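Local coordinates for protein thioesterase (Xanthomonas campestris pv. campestris, PDB 2FUJ) that is a putative acyl-CoA thioesterase of the hotdog fold, assembling as a tetramer and probably hydrolysing fatty acyl-CoA thioesters, at residues K8-W19 with W74-V84; E85-H96 with S109-W117. All coordinates share one frame; numbering follows the deposited sequence.

Interaction 1 of 2, residues K8-W19 with W74-V84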
# COMPACT_ATOMS: atom_id res chain seq x y z
N LYS A 8 4.73 7.69 31.50
CA LYS A 8 5.33 6.76 30.49
C LYS A 8 4.47 6.66 29.24
O LYS A 8 4.92 6.98 28.13
CB LYS A 8 5.50 5.37 31.10
CG LYS A 8 6.94 4.98 31.36
CD LYS A 8 7.04 3.56 31.91
CE LYS A 8 6.63 2.51 30.88
NZ LYS A 8 7.53 2.50 29.68
N ILE A 9 3.23 6.21 29.42
CA ILE A 9 2.29 6.02 28.32
C ILE A 9 1.88 7.32 27.63
O ILE A 9 1.54 8.30 28.29
CB ILE A 9 1.01 5.30 28.80
CG1 ILE A 9 1.37 4.12 29.71
CG2 ILE A 9 0.22 4.80 27.61
CD1 ILE A 9 2.27 3.00 29.12
N LEU A 10 1.93 7.31 26.30
CA LEU A 10 1.55 8.46 25.50
C LEU A 10 0.15 8.22 24.95
O LEU A 10 -0.69 9.12 24.92
CB LEU A 10 2.53 8.64 24.33
CG LEU A 10 3.93 9.14 24.70
CD1 LEU A 10 4.86 9.12 23.48
CD2 LEU A 10 3.81 10.55 25.27
N ALA A 11 -0.09 6.99 24.50
CA ALA A 11 -1.38 6.62 23.93
C ALA A 11 -1.54 5.11 23.73
O ALA A 11 -0.56 4.38 23.61
CB ALA A 11 -1.57 7.34 22.61
N ARG A 12 -2.79 4.67 23.68
CA ARG A 12 -3.14 3.28 23.45
C ARG A 12 -4.24 3.39 22.38
O ARG A 12 -5.42 3.60 22.69
CB ARG A 12 -3.66 2.64 24.74
CG ARG A 12 -2.66 2.77 25.89
CD ARG A 12 -3.07 2.04 27.17
NE ARG A 12 -3.02 0.59 27.02
CZ ARG A 12 -4.10 -0.18 26.91
NH1 ARG A 12 -5.31 0.35 26.93
NH2 ARG A 12 -3.96 -1.50 26.76
N VAL A 13 -3.82 3.27 21.12
CA VAL A 13 -4.70 3.44 19.97
C VAL A 13 -5.20 2.18 19.28
O VAL A 13 -4.41 1.39 18.77
CB VAL A 13 -3.99 4.31 18.89
CG1 VAL A 13 -4.93 4.61 17.73
CG2 VAL A 13 -3.47 5.60 19.51
N PRO A 14 -6.52 1.97 19.25
CA PRO A 14 -7.04 0.78 18.58
C PRO A 14 -6.98 1.02 17.08
O PRO A 14 -7.37 2.09 16.61
CB PRO A 14 -8.47 0.68 19.11
CG PRO A 14 -8.85 2.10 19.30
CD PRO A 14 -7.61 2.71 19.92
N ILE A 15 -6.48 0.04 16.34
CA ILE A 15 -6.36 0.16 14.89
C ILE A 15 -6.97 -1.08 14.25
O ILE A 15 -6.67 -2.20 14.66
CB ILE A 15 -4.87 0.24 14.46
CG1 ILE A 15 -4.21 1.49 15.05
CG2 ILE A 15 -4.77 0.25 12.94
CD1 ILE A 15 -2.72 1.66 14.77
N SER A 16 -7.82 -0.87 13.26
CA SER A 16 -8.44 -1.98 12.56
C SER A 16 -7.48 -2.50 11.50
O SER A 16 -6.89 -1.72 10.76
CB SER A 16 -9.72 -1.53 11.85
OG SER A 16 -10.68 -1.09 12.77
N VAL A 17 -7.33 -3.82 11.43
CA VAL A 17 -6.48 -4.42 10.41
C VAL A 17 -7.34 -4.61 9.16
O VAL A 17 -8.54 -4.84 9.27
CB VAL A 17 -5.93 -5.80 10.87
CG1 VAL A 17 -5.28 -6.53 9.70
CG2 VAL A 17 -4.92 -5.60 11.97
N ARG A 18 -6.72 -4.49 7.99
CA ARG A 18 -7.43 -4.66 6.73
C ARG A 18 -6.95 -5.94 6.07
O ARG A 18 -5.82 -6.36 6.25
CB ARG A 18 -7.18 -3.47 5.81
CG ARG A 18 -7.80 -2.16 6.24
CD ARG A 18 -7.31 -1.05 5.33
NE ARG A 18 -7.70 0.28 5.79
CZ ARG A 18 -7.27 1.41 5.24
NH1 ARG A 18 -6.43 1.37 4.22
NH2 ARG A 18 -7.68 2.58 5.72
N TRP A 19 -7.84 -6.56 5.29
CA TRP A 19 -7.51 -7.80 4.61
C TRP A 19 -6.28 -7.60 3.72
O TRP A 19 -5.41 -8.47 3.65
CB TRP A 19 -8.71 -8.27 3.78
CG TRP A 19 -8.56 -9.63 3.20
CD1 TRP A 19 -8.74 -10.83 3.83
CD2 TRP A 19 -8.15 -9.94 1.87
NE1 TRP A 19 -8.46 -11.86 2.97
CE2 TRP A 19 -8.10 -11.34 1.75
CE3 TRP A 19 -7.81 -9.16 0.75
CZ2 TRP A 19 -7.73 -11.98 0.57
CZ3 TRP A 19 -7.44 -9.80 -0.42
CH2 TRP A 19 -7.41 -11.19 -0.50
N TRP A 74 -5.59 -11.23 9.67
CA TRP A 74 -6.90 -10.61 9.60
C TRP A 74 -7.84 -11.73 10.03
O TRP A 74 -7.56 -12.91 9.78
CB TRP A 74 -7.16 -10.19 8.15
CG TRP A 74 -8.47 -9.54 7.89
CD1 TRP A 74 -8.74 -8.20 7.87
CD2 TRP A 74 -9.69 -10.20 7.55
NE1 TRP A 74 -10.05 -7.99 7.52
CE2 TRP A 74 -10.66 -9.20 7.32
CE3 TRP A 74 -10.06 -11.54 7.41
CZ2 TRP A 74 -11.97 -9.50 6.97
CZ3 TRP A 74 -11.37 -11.84 7.05
CH2 TRP A 74 -12.31 -10.83 6.84
N PRO A 75 -8.98 -11.40 10.66
CA PRO A 75 -9.50 -10.08 11.03
C PRO A 75 -9.20 -9.61 12.45
O PRO A 75 -10.00 -8.89 13.04
CB PRO A 75 -11.00 -10.25 10.81
CG PRO A 75 -11.21 -11.63 11.36
CD PRO A 75 -10.03 -12.43 10.85
N ASN A 76 -8.06 -9.99 13.01
CA ASN A 76 -7.75 -9.56 14.37
C ASN A 76 -7.23 -8.13 14.44
O ASN A 76 -6.11 -7.85 14.02
CB ASN A 76 -6.75 -10.53 15.01
CG ASN A 76 -7.28 -11.95 15.04
OD1 ASN A 76 -8.40 -12.20 15.48
ND2 ASN A 76 -6.48 -12.89 14.56
N ASP A 77 -8.06 -7.23 14.96
CA ASP A 77 -7.69 -5.82 15.10
C ASP A 77 -6.71 -5.68 16.26
O ASP A 77 -6.69 -6.51 17.16
CB ASP A 77 -8.94 -4.96 15.32
CG ASP A 77 -9.93 -5.07 14.18
OD1 ASP A 77 -9.48 -5.08 13.01
OD2 ASP A 77 -11.15 -5.15 14.45
N ILE A 78 -5.91 -4.62 16.23
CA ILE A 78 -4.87 -4.42 17.23
C ILE A 78 -5.01 -3.19 18.11
O ILE A 78 -5.86 -2.34 17.89
CB ILE A 78 -3.51 -4.30 16.52
CG1 ILE A 78 -3.57 -3.12 15.54
CG2 ILE A 78 -3.21 -5.60 15.79
CD1 ILE A 78 -4.24 -3.34 14.18
N LEU A 79 -4.14 -3.12 19.11
CA LEU A 79 -4.10 -2.00 20.02
C LEU A 79 -2.65 -1.53 20.03
O LEU A 79 -1.75 -2.29 20.41
CB LEU A 79 -4.50 -2.43 21.43
CG LEU A 79 -4.40 -1.30 22.45
CD1 LEU A 79 -5.42 -0.22 22.10
CD2 LEU A 79 -4.65 -1.84 23.83
N VAL A 80 -2.42 -0.30 19.59
CA VAL A 80 -1.05 0.20 19.56
C VAL A 80 -0.77 1.10 20.74
O VAL A 80 -1.33 2.18 20.87
CB VAL A 80 -0.76 0.96 18.26
CG1 VAL A 80 0.71 1.35 18.21
CG2 VAL A 80 -1.10 0.09 17.09
N GLU A 81 0.10 0.60 21.60
CA GLU A 81 0.51 1.28 22.81
C GLU A 81 1.81 2.03 22.56
O GLU A 81 2.80 1.43 22.15
CB GLU A 81 0.68 0.24 23.91
CG GLU A 81 1.12 0.76 25.24
CD GLU A 81 1.13 -0.34 26.28
OE1 GLU A 81 0.04 -0.75 26.73
OE2 GLU A 81 2.23 -0.82 26.62
N LEU A 82 1.79 3.33 22.79
CA LEU A 82 2.97 4.17 22.60
C LEU A 82 3.41 4.77 23.94
O LEU A 82 2.58 5.20 24.74
CB LEU A 82 2.66 5.30 21.63
CG LEU A 82 2.20 4.91 20.23
CD1 LEU A 82 1.94 6.16 19.41
CD2 LEU A 82 3.26 4.04 19.57
N PHE A 83 4.71 4.79 24.19
CA PHE A 83 5.22 5.37 25.43
C PHE A 83 6.58 6.02 25.19
O PHE A 83 7.21 5.78 24.16
CB PHE A 83 5.33 4.30 26.53
CG PHE A 83 6.11 3.09 26.12
CD1 PHE A 83 5.54 2.13 25.28
CD2 PHE A 83 7.41 2.90 26.55
CE1 PHE A 83 6.28 1.01 24.88
CE2 PHE A 83 8.15 1.79 26.15
CZ PHE A 83 7.57 0.84 25.31
N VAL A 84 7.02 6.84 26.13
CA VAL A 84 8.30 7.52 26.00
C VAL A 84 9.42 6.63 26.52
O VAL A 84 9.50 6.33 27.71
CB VAL A 84 8.32 8.85 26.79
CG1 VAL A 84 9.69 9.53 26.64
CG2 VAL A 84 7.22 9.76 26.28
O HOH W 1 -12.29 -3.45 12.73
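An antiparallel strand pair of the hotdog sheet, I9–I15 beside I78–V84, shows how a regular register absorbs a one-residue shift. L10 and A11 both donate to L82 O, L10 N at 2.7 Å and A11 N at 3.2 Å, from the same face of its peptide plane; this is a classic beta bulge. Beyond it V13 exchanges two bonds with V80, and I15 N continues the pairing to I78 O.

A11, V13 and I15 share a face with L82, V80 and I78, turned to helix 30-47, where L10 and A11 meet W44. The CD1 end of I15 presses on V80 CG2, a tight 3.2 Å. On the opposite face, R12 and E81 run side by side. A bend at chi3 (69°) brings NE beside the E81 carboxylate; the straight but weak hydrogen bond from R12 NE to E81 OE1, 3.4 Å long, is part of a salt bridge, while L79 CD2 lies over the guanidinium face. Each charge has a further partner: E104 for R12, R97 for E81.

Past the strands, V17 N reaches D77 OD1 on its anti side, 3.0 Å away, and a water donates to D77 OD2 while bonding S16 OG. The same OD1 meets R43 of the second subunit. At the far end W19 and W74 form a T-shaped (edge-to-face) pair, the five-membered ring of W19 5.2 Å from the six-membered ring of W74 between centroids, planes at 88°; W19 CB also sits over the five-membered ring of W74, and P75 CB covers the other face. Held between W19 and P75, the indole probably has little freedom to tilt, and its NE1 is hydrogen-bonded to E39 of the second subunit. The chemistry therefore changes along the pair, from backbone bonds, aliphatic contacts and one salt bridge on the strands to a carboxylate and an indole that also bond the second subunit.

Interaction 2 of 2, residues E85-H96 with S109-W117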
# COMPACT_ATOMS: atom_id res chain seq x y z
N GLU A 85 10.29 6.19 25.61
CA GLU A 85 11.41 5.35 25.98
C GLU A 85 12.60 6.23 26.32
O GLU A 85 13.32 5.97 27.28
CB GLU A 85 11.78 4.42 24.83
CG GLU A 85 12.90 3.44 25.18
CD GLU A 85 13.37 2.65 23.98
OE1 GLU A 85 12.54 1.97 23.33
OE2 GLU A 85 14.59 2.70 23.68
N ARG A 86 12.80 7.27 25.52
CA ARG A 86 13.90 8.19 25.75
C ARG A 86 13.48 9.60 25.38
O ARG A 86 12.76 9.80 24.40
CB ARG A 86 15.11 7.80 24.89
CG ARG A 86 15.67 6.41 25.16
CD ARG A 86 16.84 6.10 24.23
NE ARG A 86 17.47 4.82 24.56
CZ ARG A 86 17.51 3.77 23.74
NH1 ARG A 86 16.96 3.84 22.53
NH2 ARG A 86 18.10 2.65 24.13
N LEU A 87 13.91 10.57 26.17
CA LEU A 87 13.60 11.97 25.94
C LEU A 87 14.94 12.66 25.72
O LEU A 87 15.77 12.69 26.62
CB LEU A 87 12.88 12.56 27.16
CG LEU A 87 12.24 13.95 27.09
CD1 LEU A 87 11.25 14.11 28.23
CD2 LEU A 87 13.30 15.04 27.15
N GLY A 88 15.15 13.18 24.52
CA GLY A 88 16.39 13.87 24.22
C GLY A 88 16.13 15.36 24.18
O GLY A 88 15.01 15.78 24.46
N SER A 89 17.13 16.15 23.85
CA SER A 89 16.94 17.59 23.78
C SER A 89 16.20 17.94 22.49
O SER A 89 15.32 18.79 22.47
CB SER A 89 18.29 18.32 23.81
OG SER A 89 19.12 17.91 22.73
N SER A 90 16.55 17.24 21.41
CA SER A 90 15.93 17.46 20.12
C SER A 90 15.16 16.25 19.60
O SER A 90 14.44 16.35 18.60
CB SER A 90 17.00 17.84 19.11
OG SER A 90 18.02 16.87 19.13
N SER A 91 15.30 15.11 20.25
CA SER A 91 14.58 13.91 19.80
C SER A 91 13.77 13.23 20.89
O SER A 91 13.94 13.50 22.07
CB SER A 91 15.57 12.88 19.24
OG SER A 91 16.33 12.29 20.29
N VAL A 92 12.87 12.36 20.46
CA VAL A 92 12.05 11.59 21.39
C VAL A 92 11.98 10.18 20.81
O VAL A 92 11.65 10.00 19.63
CB VAL A 92 10.62 12.15 21.54
CG1 VAL A 92 9.78 11.21 22.42
CG2 VAL A 92 10.67 13.52 22.18
N THR A 93 12.32 9.20 21.62
CA THR A 93 12.27 7.82 21.18
C THR A 93 11.01 7.21 21.75
O THR A 93 10.90 6.97 22.95
CB THR A 93 13.50 7.03 21.65
OG1 THR A 93 14.68 7.71 21.21
CG2 THR A 93 13.48 5.63 21.06
N ILE A 94 10.05 7.00 20.86
CA ILE A 94 8.77 6.44 21.24
C ILE A 94 8.76 4.92 21.14
O ILE A 94 8.85 4.36 20.06
CB ILE A 94 7.66 7.02 20.33
CG1 ILE A 94 7.61 8.54 20.50
CG2 ILE A 94 6.31 6.39 20.68
CD1 ILE A 94 8.67 9.31 19.73
N GLY A 95 8.65 4.27 22.30
CA GLY A 95 8.61 2.83 22.34
C GLY A 95 7.19 2.39 22.04
O GLY A 95 6.25 3.17 22.22
N HIS A 96 7.01 1.16 21.59
CA HIS A 96 5.68 0.68 21.27
C HIS A 96 5.47 -0.79 21.56
O HIS A 96 6.42 -1.55 21.70
CB HIS A 96 5.38 0.90 19.78
CG HIS A 96 6.15 -0.01 18.86
ND1 HIS A 96 7.36 0.35 18.30
CD2 HIS A 96 5.91 -1.27 18.43
CE1 HIS A 96 7.81 -0.64 17.56
NE2 HIS A 96 6.95 -1.64 17.63
N SER A 109 4.32 -7.19 18.35
CA SER A 109 5.56 -6.46 18.11
C SER A 109 5.88 -5.38 19.13
O SER A 109 4.99 -4.80 19.75
CB SER A 109 5.51 -5.83 16.71
OG SER A 109 6.34 -4.69 16.59
N ASP A 110 7.17 -5.14 19.30
CA ASP A 110 7.65 -4.08 20.17
C ASP A 110 8.83 -3.44 19.46
O ASP A 110 9.17 -3.83 18.35
CB ASP A 110 8.04 -4.57 21.58
CG ASP A 110 9.02 -5.74 21.56
OD1 ASP A 110 9.83 -5.87 20.63
OD2 ASP A 110 8.97 -6.53 22.53
N GLY A 111 9.45 -2.46 20.11
CA GLY A 111 10.56 -1.76 19.51
C GLY A 111 10.30 -0.27 19.71
O GLY A 111 9.62 0.11 20.66
N ASN A 112 10.83 0.57 18.82
CA ASN A 112 10.61 2.00 18.96
C ASN A 112 10.78 2.75 17.65
O ASN A 112 11.18 2.18 16.63
CB ASN A 112 11.58 2.59 19.98
CG ASN A 112 13.02 2.39 19.58
OD1 ASN A 112 13.71 1.54 20.13
ND2 ASN A 112 13.48 3.17 18.61
N VAL A 113 10.45 4.03 17.70
CA VAL A 113 10.59 4.94 16.57
C VAL A 113 11.25 6.21 17.13
O VAL A 113 10.80 6.76 18.14
CB VAL A 113 9.23 5.32 15.96
CG1 VAL A 113 9.43 6.33 14.84
CG2 VAL A 113 8.53 4.08 15.44
N VAL A 114 12.31 6.66 16.48
CA VAL A 114 13.00 7.86 16.93
C VAL A 114 12.52 9.05 16.13
O VAL A 114 12.62 9.06 14.90
CB VAL A 114 14.53 7.72 16.76
CG1 VAL A 114 15.20 9.03 17.12
CG2 VAL A 114 15.05 6.60 17.65
N VAL A 115 11.99 10.04 16.83
CA VAL A 115 11.48 11.24 16.20
C VAL A 115 12.35 12.44 16.55
O VAL A 115 12.79 12.58 17.69
CB VAL A 115 10.04 11.54 16.66
CG1 VAL A 115 9.59 12.88 16.11
CG2 VAL A 115 9.12 10.42 16.20
N VAL A 116 12.59 13.31 15.57
CA VAL A 116 13.40 14.50 15.78
C VAL A 116 12.68 15.69 15.17
O VAL A 116 11.94 15.55 14.20
CB VAL A 116 14.80 14.35 15.12
CG1 VAL A 116 15.53 13.14 15.67
CG2 VAL A 116 14.66 14.24 13.61
N TRP A 117 12.86 16.87 15.76
CA TRP A 117 12.24 18.07 15.22
C TRP A 117 13.36 18.84 14.55
O TRP A 117 14.20 19.46 15.21
CB TRP A 117 11.58 18.89 16.33
CG TRP A 117 10.42 18.18 16.95
CD1 TRP A 117 10.46 17.06 17.72
CD2 TRP A 117 9.03 18.51 16.80
NE1 TRP A 117 9.19 16.66 18.06
CE2 TRP A 117 8.29 17.53 17.51
CE3 TRP A 117 8.33 19.53 16.14
CZ2 TRP A 117 6.89 17.54 17.58
CZ3 TRP A 117 6.93 19.55 16.21
CH2 TRP A 117 6.23 18.55 16.92
O HOH W 2 10.99 -0.13 23.69
O HOH W 3 15.25 -0.03 22.56
O HOH W 4 8.80 -1.69 23.13
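Over one face of the H96 imidazole lies the backbone of G111, its N 3.5 Å above the ring plane and displaced toward the rim; S109 OG sits at the edge, in plane, and shares a hydrogen bond with H96 NE2 at 3.3 Å in which either could donate. The ring lies back across the neighbouring strand because CG sits between the backbone N and the carbonyl carbon (chi1 71°). The backbone angles of G111 (phi 133°) by themselves call for glycine, and the lack of a side chain lets the ring lie close over its backbone.

Two more flat groups meet nearby. The E85 carboxylate and the N112 amide stand almost perpendicular, at 86°. Their oxygens OE1 and OD1 are both acceptors; a water bridges the two groups, donating to E85 OE2 (3.0 Å) and N112 OD1 (3.3 Å), and another water donates to E85 OE1. The carboxylate also lies over one face of the R86 guanidinium, a pairing of charges with no N-H aimed at it. T93 brings its CG2 methyl against the amide of N112, 3.5 Å from ND2, whose weak partner is N65 on strand 58-68.

Between these ends the strands pair regularly: V92 with V115 and I94 with V113 each exchange two backbone bonds, and I94 CD1 rests on V115 CG2 at 3.7 Å. W117 N closes the row with a longer bond of 3.3 Å to S90 O, just where the chain turns a corner. E85 N and R86 N both donate to T93 O, a classic beta bulge in the preceding strand. The whole is a long antiparallel hairpin, 91-100 with 107-116, part of the curved sheet that wraps the central helix 30-47 in the hotdog fold.

The chain begins in 8-19, runs through helix 30-47 and strand 58-68, and comes back at 74-84, so interaction 1 closes a long loop that carries the helix. Strand 78-87 then leads directly into 85-96, and interaction 2 closes a much shorter excursion with 109-117. The two closures are in series, neither enclosing nor crossing the other, and their centres lie about 17 Å apart. They meet across the sheet where F83 O and G95 N, 2.8 Å apart, probably form a hydrogen bond. Together with the bonds between 78-87 and 91-100 they tie four neighbouring strands, 9-15, 78-87, 91-100 and 107-116; 58-68, laid down earlier in sequence, completes the order beyond 107-116.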